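Side-chain contacts in ORF007 (Staphylococcus phage 2638A, PDB 7AQH), which binds the staphylococcal cell wall as the C-terminal SH3b domain of a phage endolysin that degrades host peptidoglycan during lysis: residues Ser64-Thr67 with Glu71-Tyr74; Ile27-Gly32 with His60-Trp65; Arg78-Asp81 with Lys86-Lys89; Phe18-Pro23 with Val73-Arg78. One frame throughout, in Å; residues are numbered along the deposited sequence.

Contact 1: residues Ser64-Thr67 with Glu71-Tyr74; sequences SWET and ETVY
One face of the Trp65 indole is occupied by Val73. CB of Val73 stands 4.2 Å from the centroid of the six-membered ring of Trp65 and 22° off the ring normal, which defines a CH-pi contact displaced toward the rim. The carbonyl O of Val73 lies over the same face, and CG1 of Val73 extends the cover to CZ2 of Trp65 at 3.8 Å. The indole can lie back over the partner strand because chi1 of Trp65 (70°) sets CG between the backbone N and the carbonyl carbon. The second flat group, the Tyr74 ring, is met obliquely by CB of Ser64, 3.5 Å from CD2 of Tyr74; OG of Ser64 is bonded to Gln55 instead.

Behind these side chains the backbones pair. Trp65 and Val73 exchange two hydrogen bonds, the shorter from Val73 N to Trp65 O at 2.9 Å, with Ser64-Tyr74 and Glu66-Thr72 as the flanking non-hydrogen-bonded pairs. Toward the turn, Thr67 N donates to Glu71 O at 2.9 Å, and Thr67 OG1 adds a weak bond to that oxygen. CG2 of Thr67 meets CG2 of Val73 at 3.5 Å, the two side chains crossing at about a right angle. Strand parts 64-66 and 72-74 run at 156° to each other, and a five-residue connection, 67-71, between strands 60-66 and 72-77 completes a twisted antiparallel beta hairpin of the SH3b domain.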
loop_
_atom_site.group_PDB
_atom_site.type_symbol
_atom_site.label_atom_id
_atom_site.label_comp_id
_atom_site.label_asym_id
_atom_site.label_seq_id
_atom_site.Cartn_x
_atom_site.Cartn_y
_atom_site.Cartn_z
ATOM N N SER A 64 -4.225 -1.252 -1.639
ATOM C CA SER A 64 -5.187 -0.220 -1.995
ATOM C C SER A 64 -6.595 -0.676 -1.647
ATOM O O SER A 64 -6.885 -1.874 -1.593
ATOM C CB SER A 64 -5.110 0.129 -3.488
ATOM O OG SER A 64 -5.495 -0.974 -4.289
ATOM N N TRP A 65 -7.465 0.300 -1.410
ATOM C CA TRP A 65 -8.872 0.038 -1.144
ATOM C C TRP A 65 -9.654 1.298 -1.475
ATOM O O TRP A 65 -9.085 2.376 -1.662
ATOM C CB TRP A 65 -9.102 -0.370 0.314
ATOM C CG TRP A 65 -8.894 0.758 1.281
ATOM C CD1 TRP A 65 -9.839 1.635 1.730
ATOM C CD2 TRP A 65 -7.665 1.136 1.911
ATOM N NE1 TRP A 65 -9.274 2.534 2.603
ATOM C CE2 TRP A 65 -7.941 2.248 2.732
ATOM C CE3 TRP A 65 -6.358 0.641 1.863
ATOM C CZ2 TRP A 65 -6.959 2.873 3.496
ATOM C CZ3 TRP A 65 -5.385 1.264 2.624
ATOM C CH2 TRP A 65 -5.691 2.368 3.429
ATOM N N GLU A 66 -10.972 1.150 -1.549
ATOM C CA GLU A 66 -11.860 2.279 -1.770
ATOM C C GLU A 66 -12.484 2.692 -0.445
ATOM O O GLU A 66 -12.865 1.841 0.366
ATOM C CB GLU A 66 -12.949 1.933 -2.787
ATOM C CG GLU A 66 -12.440 1.752 -4.210
ATOM C CD GLU A 66 -11.880 0.364 -4.461
ATOM O OE1 GLU A 66 -11.999 -0.499 -3.565
ATOM O OE2 GLU A 66 -11.319 0.137 -5.554
ATOM N N THR A 67 -12.592 4.000 -0.230
ATOM C CA THR A 67 -13.195 4.528 0.982
ATOM C C THR A 67 -14.711 4.613 0.819
ATOM O O THR A 67 -15.277 4.258 -0.217
ATOM C CB THR A 67 -12.600 5.895 1.319
ATOM O OG1 THR A 67 -12.898 6.821 0.266
ATOM C CG2 THR A 67 -11.090 5.793 1.483
ATOM N N GLU A 71 -13.147 7.229 -3.043
ATOM C CA GLU A 71 -11.765 7.524 -3.380
ATOM C C GLU A 71 -10.897 6.298 -3.134
ATOM O O GLU A 71 -11.134 5.538 -2.192
ATOM C CB GLU A 71 -11.271 8.677 -2.513
ATOM C CG GLU A 71 -12.285 9.102 -1.460
ATOM C CD GLU A 71 -12.403 10.598 -1.327
ATOM O OE1 GLU A 71 -12.872 11.237 -2.292
ATOM O OE2 GLU A 71 -12.015 11.134 -0.267
ATOM N N THR A 72 -9.902 6.095 -3.991
ATOM C CA THR A 72 -8.985 4.980 -3.811
ATOM C C THR A 72 -7.775 5.465 -3.022
ATOM O O THR A 72 -7.199 6.510 -3.340
ATOM C CB THR A 72 -8.552 4.390 -5.152
ATOM O OG1 THR A 72 -9.691 3.838 -5.824
ATOM C CG2 THR A 72 -7.527 3.291 -4.927
ATOM N N VAL A 73 -7.402 4.714 -1.989
ATOM C CA VAL A 73 -6.284 5.060 -1.120
ATOM C C VAL A 73 -5.235 3.963 -1.202
ATOM O O VAL A 73 -5.564 2.772 -1.154
ATOM C CB VAL A 73 -6.734 5.269 0.342
ATOM C CG1 VAL A 73 -5.537 5.595 1.222
ATOM C CG2 VAL A 73 -7.783 6.369 0.427
ATOM N N TYR A 74 -3.974 4.367 -1.320
ATOM C CA TYR A 74 -2.847 3.449 -1.394
ATOM C C TYR A 74 -1.987 3.591 -0.146
ATOM O O TYR A 74 -1.745 4.704 0.331
ATOM C CB TYR A 74 -2.004 3.716 -2.644
ATOM C CG TYR A 74 -2.776 3.594 -3.938
ATOM C CD1 TYR A 74 -3.544 4.648 -4.411
ATOM C CD2 TYR A 74 -2.727 2.428 -4.691
ATOM C CE1 TYR A 74 -4.252 4.542 -5.593
ATOM C CE2 TYR A 74 -3.430 2.314 -5.876
ATOM C CZ TYR A 74 -4.190 3.374 -6.323
ATOM O OH TYR A 74 -4.890 3.267 -7.501
#

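Contact 2: residues Ile27-Gly32 with His60-Trp65; sequences ITRYKG and HVWVSW
Arg29 and Trp62 meet through carbon: CG of Arg29 comes to the edge of the indole, near its plane, 4.2 Å from CZ3 of Trp62. The second touch has the same spacing, CG2 of Thr28 to CH2 of Trp65 at 4.2 Å, approaching the ring obliquely. Neither is a stack, no hydrogen bond crosses between the segments, and the two sides together bury only 138 Å².

The denser part surrounds the buried Trp62 and Thr28, whose polar atoms are engaged elsewhere: Trp62 NE1 is bonded to Phe57 O, and Thr28 OG1 weakly to Gly41 O. The looser part is at Arg29, a partly exposed residue. Its chain bends at chi2 (-70°), which carries the guanidinium clear of an overlap with the indole; the two planes stand 59° apart. One guanidinium face is instead covered by its own segment, CG2 of Ile27 lying 3.7 Å above the plane of the Arg29 group, while NH1 has a weak bond to His37 O. A cation-pi reading is therefore not supported.

Strand 72-77 runs between the two segments, paired with both: Arg29 bonds to Tyr74 and Val61 to Val77 through their backbones. The two touches pass on different faces of that middle strand, Trp62 packing on Pro76, and Thr28 and Trp65 on the side of Val73 and Met75.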
loop_
_atom_site.group_PDB
_atom_site.type_symbol
_atom_site.label_atom_id
_atom_site.label_comp_id
_atom_site.label_asym_id
_atom_site.label_seq_id
_atom_site.Cartn_x
_atom_site.Cartn_y
_atom_site.Cartn_z
ATOM N N ILE A 27 1.483 6.495 6.567
ATOM C CA ILE A 27 0.931 7.594 5.783
ATOM C C ILE A 27 0.310 7.032 4.513
ATOM O O ILE A 27 0.927 6.222 3.809
ATOM C CB ILE A 27 2.017 8.632 5.459
ATOM C CG1 ILE A 27 2.561 9.256 6.747
ATOM C CG2 ILE A 27 1.468 9.705 4.533
ATOM C CD1 ILE A 27 3.697 10.231 6.521
ATOM N N THR A 28 -0.915 7.460 4.216
ATOM C CA THR A 28 -1.645 7.017 3.039
ATOM C C THR A 28 -1.664 8.117 1.985
ATOM O O THR A 28 -1.551 9.305 2.299
ATOM C CB THR A 28 -3.080 6.618 3.398
ATOM O OG1 THR A 28 -3.772 7.753 3.933
ATOM C CG2 THR A 28 -3.077 5.499 4.431
ATOM N N ARG A 29 -1.810 7.705 0.727
ATOM C CA ARG A 29 -1.737 8.610 -0.411
ATOM C C ARG A 29 -2.978 8.455 -1.280
ATOM O O ARG A 29 -3.671 7.436 -1.236
ATOM C CB ARG A 29 -0.480 8.349 -1.255
ATOM C CG ARG A 29 0.829 8.469 -0.492
ATOM C CD ARG A 29 1.137 9.911 -0.124
ATOM N NE ARG A 29 2.336 10.021 0.702
ATOM C CZ ARG A 29 2.870 11.173 1.095
ATOM N NH1 ARG A 29 2.315 12.322 0.735
ATOM N NH2 ARG A 29 3.962 11.177 1.846
ATOM N N TYR A 30 -3.254 9.486 -2.076
ATOM C CA TYR A 30 -4.314 9.431 -3.069
ATOM C C TYR A 30 -3.735 9.082 -4.443
ATOM O O TYR A 30 -2.518 8.988 -4.632
ATOM C CB TYR A 30 -5.080 10.762 -3.114
ATOM C CG TYR A 30 -6.031 10.988 -1.951
ATOM C CD1 TYR A 30 -7.070 10.102 -1.692
ATOM C CD2 TYR A 30 -5.892 12.091 -1.114
ATOM C CE1 TYR A 30 -7.939 10.303 -0.630
ATOM C CE2 TYR A 30 -6.759 12.299 -0.050
ATOM C CZ TYR A 30 -7.778 11.402 0.187
ATOM O OH TYR A 30 -8.636 11.611 1.244
ATOM N N LYS A 31 -4.633 8.887 -5.413
ATOM C CA LYS A 31 -4.277 8.703 -6.818
ATOM C C LYS A 31 -3.561 7.383 -7.074
ATOM O O LYS A 31 -4.046 6.562 -7.859
ATOM C CB LYS A 31 -3.431 9.868 -7.333
ATOM C CG LYS A 31 -4.157 11.215 -7.363
ATOM C CD LYS A 31 -3.227 12.317 -7.842
ATOM C CE LYS A 31 -3.026 12.221 -9.355
ATOM N NZ LYS A 31 -2.294 13.405 -9.873
ATOM N N GLY A 32 -2.410 7.163 -6.437
ATOM C CA GLY A 32 -1.644 5.961 -6.681
ATOM C C GLY A 32 -0.605 5.622 -5.629
ATOM O O GLY A 32 -0.387 6.361 -4.664
ATOM N N HIS A 60 8.414 0.398 -2.673
ATOM C CA HIS A 60 7.576 -0.124 -1.603
ATOM C C HIS A 60 6.528 -1.065 -2.181
ATOM O O HIS A 60 6.219 -1.031 -3.375
ATOM C CB HIS A 60 6.877 1.002 -0.827
ATOM C CG HIS A 60 7.803 1.836 0.001
ATOM N ND1 HIS A 60 8.544 2.871 -0.527
ATOM C CD2 HIS A 60 8.101 1.793 1.321
ATOM C CE1 HIS A 60 9.262 3.427 0.432
ATOM N NE2 HIS A 60 9.012 2.792 1.562
ATOM N N VAL A 61 5.984 -1.909 -1.308
ATOM C CA VAL A 61 4.807 -2.716 -1.607
ATOM C C VAL A 61 3.596 -2.008 -1.021
ATOM O O VAL A 61 3.611 -1.601 0.148
ATOM C CB VAL A 61 4.945 -4.140 -1.044
ATOM C CG1 VAL A 61 3.694 -4.952 -1.343
ATOM C CG2 VAL A 61 6.178 -4.819 -1.619
ATOM N N TRP A 62 2.547 -1.858 -1.824
ATOM C CA TRP A 62 1.377 -1.092 -1.431
ATOM C C TRP A 62 0.133 -1.971 -1.438
ATOM O O TRP A 62 0.060 -2.982 -2.140
ATOM C CB TRP A 62 1.157 0.109 -2.363
ATOM C CG TRP A 62 2.336 1.029 -2.472
ATOM C CD1 TRP A 62 3.535 0.759 -3.066
ATOM C CD2 TRP A 62 2.430 2.370 -1.975
ATOM N NE1 TRP A 62 4.368 1.847 -2.972
ATOM C CE2 TRP A 62 3.714 2.849 -2.306
ATOM C CE3 TRP A 62 1.554 3.212 -1.285
ATOM C CZ2 TRP A 62 4.142 4.131 -1.968
ATOM C CZ3 TRP A 62 1.982 4.485 -0.949
ATOM C CH2 TRP A 62 3.265 4.932 -1.291
ATOM N N VAL A 63 -0.847 -1.567 -0.635
ATOM C CA VAL A 63 -2.188 -2.136 -0.667
ATOM C C VAL A 63 -3.171 -0.994 -0.870
ATOM O O VAL A 63 -2.974 0.105 -0.341
ATOM C CB VAL A 63 -2.518 -2.921 0.620
ATOM C CG1 VAL A 63 -1.483 -4.010 0.860
ATOM C CG2 VAL A 63 -2.601 -1.978 1.812
ATOM N N SER A 64 -4.225 -1.252 -1.639
ATOM C CA SER A 64 -5.187 -0.220 -1.995
ATOM C C SER A 64 -6.595 -0.676 -1.647
ATOM O O SER A 64 -6.885 -1.874 -1.593
ATOM C CB SER A 64 -5.110 0.129 -3.488
ATOM O OG SER A 64 -5.495 -0.974 -4.289
ATOM N N TRP A 65 -7.465 0.300 -1.410
ATOM C CA TRP A 65 -8.872 0.038 -1.144
ATOM C C TRP A 65 -9.654 1.298 -1.475
ATOM O O TRP A 65 -9.085 2.376 -1.662
ATOM C CB TRP A 65 -9.102 -0.370 0.314
ATOM C CG TRP A 65 -8.894 0.758 1.281
ATOM C CD1 TRP A 65 -9.839 1.635 1.730
ATOM C CD2 TRP A 65 -7.665 1.136 1.911
ATOM N NE1 TRP A 65 -9.274 2.534 2.603
ATOM C CE2 TRP A 65 -7.941 2.248 2.732
ATOM C CE3 TRP A 65 -6.358 0.641 1.863
ATOM C CZ2 TRP A 65 -6.959 2.873 3.496
ATOM C CZ3 TRP A 65 -5.385 1.264 2.624
ATOM C CH2 TRP A 65 -5.691 2.368 3.429
#

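Contact 3: residues Arg78-Asp81 with Lys86-Lys89; sequences RTWD and KVGK
The guanidinium of Arg78 overlaps the side chain of Val87, whose CG2 stands 3.8 Å above the plane of the Arg78 group, over its centre. At the edge of the same group, and 1° out of its plane, lies the carbonyl O of Gly88. Two nitrogens grip that single oxygen side-on: Arg78 NE at 3.0 Å and Arg78 NH2 at 2.9 Å from Gly88 O. The bend at chi3 (-47°) swings NE toward Gly88 O, presenting the guanidinium edge to the carbonyl and its face to the valine. The other methyl of Val87, CG1, reaches the edge of the Trp80 indole 3.9 Å from CD1 of Trp80.

Beyond the arginine the two runs of chain head in nearly opposite directions, 159° apart, with one bridge, Trp80 to Val87. Gly88 N donates to Thr79 O and Asp81 N to Lys86 O, each at 3.0 Å. Water takes part at the margin: one molecule accepts from Thr79 N and donates to Lys89 O, and another is bonded to Thr79 OG1 and donates weakly to Lys86 O. Lys86 NZ folds onto Val87 O at 2.7 Å. Outside the contact, Lys89 NZ forms a salt bridge with a bound buffer molecule, probably from the crystallisation liquor.

None of the touching residues is buried, and the pairing rests largely on backbone bonds, water and a cation on a carbonyl oxygen. The charge of Arg78 probably polarises the Gly88 carbonyl, and no carboxylate takes part in that grip.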
loop_
_atom_site.group_PDB
_atom_site.type_symbol
_atom_site.label_atom_id
_atom_site.label_comp_id
_atom_site.label_asym_id
_atom_site.label_seq_id
_atom_site.Cartn_x
_atom_site.Cartn_y
_atom_site.Cartn_z
ATOM N N ARG A 78 5.619 -2.389 3.057
ATOM C CA ARG A 78 6.955 -2.959 3.176
ATOM C C ARG A 78 7.833 -2.393 2.070
ATOM O O ARG A 78 7.341 -1.958 1.025
ATOM C CB ARG A 78 6.924 -4.489 3.107
ATOM C CG ARG A 78 6.595 -5.047 1.733
ATOM C CD ARG A 78 6.134 -6.493 1.832
ATOM N NE ARG A 78 7.019 -7.291 2.676
ATOM C CZ ARG A 78 6.828 -8.578 2.950
ATOM N NH1 ARG A 78 5.781 -9.217 2.446
ATOM N NH2 ARG A 78 7.683 -9.225 3.729
ATOM N N THR A 79 9.140 -2.408 2.315
ATOM C CA THR A 79 10.094 -1.950 1.318
ATOM C C THR A 79 10.233 -2.984 0.203
ATOM O O THR A 79 9.969 -4.175 0.382
ATOM C CB THR A 79 11.456 -1.680 1.958
ATOM O OG1 THR A 79 11.989 -2.901 2.487
ATOM C CG2 THR A 79 11.325 -0.662 3.080
ATOM N N TRP A 80 10.661 -2.509 -0.965
ATOM C CA TRP A 80 10.737 -3.355 -2.150
ATOM C C TRP A 80 11.875 -2.873 -3.034
ATOM O O TRP A 80 11.899 -1.705 -3.433
ATOM C CB TRP A 80 9.409 -3.333 -2.912
ATOM C CG TRP A 80 9.460 -3.978 -4.262
ATOM C CD1 TRP A 80 9.597 -5.308 -4.533
ATOM C CD2 TRP A 80 9.359 -3.319 -5.530
ATOM N NE1 TRP A 80 9.594 -5.517 -5.892
ATOM C CE2 TRP A 80 9.449 -4.310 -6.526
ATOM C CE3 TRP A 80 9.203 -1.984 -5.918
ATOM C CZ2 TRP A 80 9.389 -4.011 -7.885
ATOM C CZ3 TRP A 80 9.144 -1.689 -7.268
ATOM C CH2 TRP A 80 9.237 -2.698 -8.235
ATOM N N ASP A 81 12.811 -3.770 -3.336
ATOM C CA ASP A 81 13.921 -3.470 -4.234
ATOM C C ASP A 81 13.525 -3.905 -5.640
ATOM O O ASP A 81 13.415 -5.103 -5.922
ATOM C CB ASP A 81 15.195 -4.171 -3.773
ATOM C CG ASP A 81 16.427 -3.702 -4.525
ATOM O OD1 ASP A 81 16.277 -3.148 -5.635
ATOM O OD2 ASP A 81 17.547 -3.887 -4.005
ATOM N N LYS A 86 13.743 -8.131 -3.620
ATOM C CA LYS A 86 13.799 -8.368 -2.182
ATOM C C LYS A 86 12.819 -7.448 -1.460
ATOM O O LYS A 86 12.798 -6.238 -1.700
ATOM C CB LYS A 86 15.222 -8.140 -1.668
ATOM C CG LYS A 86 15.374 -8.299 -0.165
ATOM C CD LYS A 86 15.121 -9.736 0.266
ATOM C CE LYS A 86 15.398 -9.934 1.749
ATOM N NZ LYS A 86 14.576 -9.032 2.605
ATOM N N VAL A 87 12.008 -8.019 -0.570
ATOM C CA VAL A 87 11.036 -7.253 0.201
ATOM C C VAL A 87 11.460 -7.220 1.663
ATOM O O VAL A 87 12.061 -8.168 2.181
ATOM C CB VAL A 87 9.611 -7.826 0.054
ATOM C CG1 VAL A 87 9.085 -7.574 -1.349
ATOM C CG2 VAL A 87 9.597 -9.315 0.372
ATOM N N GLY A 88 11.134 -6.113 2.331
ATOM C CA GLY A 88 11.504 -5.904 3.715
ATOM C C GLY A 88 10.467 -6.415 4.698
ATOM O O GLY A 88 9.506 -7.101 4.345
ATOM N N LYS A 89 10.686 -6.068 5.965
ATOM C CA LYS A 89 9.767 -6.444 7.029
ATOM C C LYS A 89 8.380 -5.867 6.771
ATOM O O LYS A 89 8.237 -4.745 6.281
ATOM C CB LYS A 89 10.284 -5.922 8.370
ATOM C CG LYS A 89 9.514 -6.424 9.585
ATOM C CD LYS A 89 10.103 -5.896 10.887
ATOM C CE LYS A 89 11.555 -6.316 11.059
ATOM N NZ LYS A 89 12.089 -5.833 12.365
HETATM O O HOH W 1 13.682 -4.027 0.611
HETATM O O HOH W 2 10.030 -3.194 4.866
#

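Contact 4: residues Phe18-Pro23 with Val73-Arg78; sequences FTVTAP and VYMPVR
Val77 puts its CG1 methyl as a bump on one face of the Phe18 ring. The methyl lies 4.1 Å from the centroid of the Phe18 ring and 21° off its normal, offset toward the rim, so that CE2 of Phe18 is its nearest ring atom at 3.8 Å. This is a CH-pi contact, and the valine and the phenylalanine run antiparallel to one another as they overlap.

A second bump, the sulfur of Met75, enters on the same side of the ring plane but farther out. SD of Met75 is 5.2 Å from the Phe18 centroid, oblique to the ring, a Met-aromatic contact. The hollow that takes it is the angle between Phe18 and Val20: CG2 of Val20 sits at the ring edge, in plane, and also touches SD of Met75 at 4.2 Å. An extended start to the methionine (chi1 -171°) carries the sulfur across to this notch, and the bend at chi3 then turns CE toward Trp65.

All four side chains are buried. The axes of strands 18-20 and 73-77 pass 10.1 Å apart at 72°, too far for backbone pairing, so side chains alone fill the gap, as in the hydrophobic core of a small SH3-type beta barrel.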
loop_
_atom_site.group_PDB
_atom_site.type_symbol
_atom_site.label_atom_id
_atom_site.label_comp_id
_atom_site.label_asym_id
_atom_site.label_seq_id
_atom_site.Cartn_x
_atom_site.Cartn_y
_atom_site.Cartn_z
ATOM N N PHE A 18 -5.616 -5.917 6.568
ATOM C CA PHE A 18 -4.312 -5.496 7.063
ATOM C C PHE A 18 -4.478 -4.695 8.347
ATOM O O PHE A 18 -5.276 -3.752 8.398
ATOM C CB PHE A 18 -3.567 -4.659 6.015
ATOM C CG PHE A 18 -2.161 -4.292 6.413
ATOM C CD1 PHE A 18 -1.908 -3.148 7.152
ATOM C CD2 PHE A 18 -1.091 -5.088 6.039
ATOM C CE1 PHE A 18 -0.612 -2.806 7.515
ATOM C CE2 PHE A 18 0.207 -4.753 6.397
ATOM C CZ PHE A 18 0.447 -3.612 7.135
ATOM N N THR A 19 -3.719 -5.066 9.376
ATOM C CA THR A 19 -3.696 -4.357 10.651
ATOM C C THR A 19 -2.343 -3.678 10.819
ATOM O O THR A 19 -1.304 -4.345 10.819
ATOM C CB THR A 19 -3.961 -5.301 11.825
ATOM O OG1 THR A 19 -4.808 -6.378 11.402
ATOM C CG2 THR A 19 -4.599 -4.547 12.993
ATOM N N VAL A 20 -2.362 -2.352 10.965
ATOM C CA VAL A 20 -1.122 -1.590 11.054
ATOM C C VAL A 20 -0.452 -1.866 12.392
ATOM O O VAL A 20 -1.073 -1.739 13.456
ATOM C CB VAL A 20 -1.397 -0.091 10.865
ATOM C CG1 VAL A 20 -0.142 0.720 11.148
ATOM C CG2 VAL A 20 -1.912 0.181 9.460
ATOM N N THR A 21 0.824 -2.245 12.344
ATOM C CA THR A 21 1.624 -2.449 13.542
ATOM C C THR A 21 2.781 -1.466 13.643
ATOM O O THR A 21 3.522 -1.502 14.631
ATOM C CB THR A 21 2.164 -3.887 13.596
ATOM O OG1 THR A 21 2.715 -4.142 14.893
ATOM C CG2 THR A 21 3.244 -4.091 12.548
ATOM N N ALA A 22 2.954 -0.595 12.654
ATOM C CA ALA A 22 4.020 0.394 12.700
ATOM C C ALA A 22 3.774 1.363 13.853
ATOM O O ALA A 22 2.660 1.884 13.991
ATOM C CB ALA A 22 4.106 1.153 11.377
ATOM N N PRO A 23 4.774 1.620 14.698
ATOM C CA PRO A 23 4.530 2.450 15.893
ATOM C C PRO A 23 3.871 3.789 15.591
ATOM O O PRO A 23 2.848 4.128 16.200
ATOM C CB PRO A 23 5.937 2.615 16.481
ATOM C CG PRO A 23 6.683 1.400 16.009
ATOM C CD PRO A 23 6.156 1.115 14.636
ATOM N N VAL A 73 -7.402 4.714 -1.989
ATOM C CA VAL A 73 -6.284 5.060 -1.120
ATOM C C VAL A 73 -5.235 3.963 -1.202
ATOM O O VAL A 73 -5.564 2.772 -1.154
ATOM C CB VAL A 73 -6.734 5.269 0.342
ATOM C CG1 VAL A 73 -5.537 5.595 1.222
ATOM C CG2 VAL A 73 -7.783 6.369 0.427
ATOM N N TYR A 74 -3.974 4.367 -1.320
ATOM C CA TYR A 74 -2.847 3.449 -1.394
ATOM C C TYR A 74 -1.987 3.591 -0.146
ATOM O O TYR A 74 -1.745 4.704 0.331
ATOM C CB TYR A 74 -2.004 3.716 -2.644
ATOM C CG TYR A 74 -2.776 3.594 -3.938
ATOM C CD1 TYR A 74 -3.544 4.648 -4.411
ATOM C CD2 TYR A 74 -2.727 2.428 -4.691
ATOM C CE1 TYR A 74 -4.252 4.542 -5.593
ATOM C CE2 TYR A 74 -3.430 2.314 -5.876
ATOM C CZ TYR A 74 -4.190 3.374 -6.323
ATOM O OH TYR A 74 -4.890 3.267 -7.501
ATOM N N MET A 75 -1.521 2.457 0.378
ATOM C CA MET A 75 -0.732 2.435 1.599
ATOM C C MET A 75 0.493 1.550 1.406
ATOM O O MET A 75 0.368 0.414 0.917
ATOM C CB MET A 75 -1.568 1.929 2.782
ATOM C CG MET A 75 -0.885 2.076 4.131
ATOM S SD MET A 75 -1.565 0.971 5.385
ATOM C CE MET A 75 -3.313 1.319 5.241
ATOM N N PRO A 76 1.685 2.020 1.772
ATOM C CA PRO A 76 2.855 1.138 1.765
ATOM C C PRO A 76 2.816 0.176 2.941
ATOM O O PRO A 76 2.309 0.495 4.019
ATOM C CB PRO A 76 4.032 2.112 1.878
ATOM C CG PRO A 76 3.466 3.278 2.618
ATOM C CD PRO A 76 2.026 3.393 2.183
ATOM N N VAL A 77 3.363 -1.019 2.723
ATOM C CA VAL A 77 3.302 -2.065 3.737
ATOM C C VAL A 77 4.671 -2.702 3.937
ATOM O O VAL A 77 4.873 -3.473 4.881
ATOM C CB VAL A 77 2.253 -3.130 3.365
ATOM C CG1 VAL A 77 0.860 -2.520 3.354
ATOM C CG2 VAL A 77 2.582 -3.748 2.014
ATOM N N ARG A 78 5.619 -2.389 3.057
ATOM C CA ARG A 78 6.955 -2.959 3.176
ATOM C C ARG A 78 7.833 -2.393 2.070
ATOM O O ARG A 78 7.341 -1.958 1.025
ATOM C CB ARG A 78 6.924 -4.489 3.107
ATOM C CG ARG A 78 6.595 -5.047 1.733
ATOM C CD ARG A 78 6.134 -6.493 1.832
ATOM N NE ARG A 78 7.019 -7.291 2.676
ATOM C CZ ARG A 78 6.828 -8.578 2.950
ATOM N NH1 ARG A 78 5.781 -9.217 2.446
ATOM N NH2 ARG A 78 7.683 -9.225 3.729
#

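Overall arrangement
Contact 4 lies in the core and contact 3 on the surface, with contacts 1 and 2 partly buried between these extremes. Contacts 1 and 4 share Val73 and Tyr74, and contacts 1 and 2 share Ser64 and Trp65; strand 72-77 is a member of contacts 1 and 4 and the strand separating the segments of contact 2. Chemistry follows location: contact 1 combines backbone pairing with aromatic cover, contacts 2 and 4 join side chains without hydrogen bonds, and contact 3 relies on polar groups and water. Arg78 ends a segment of contact 4 and takes part only in contact 3, where the chain turns its corner; its carbonyl reaches Val61 N of contact 2.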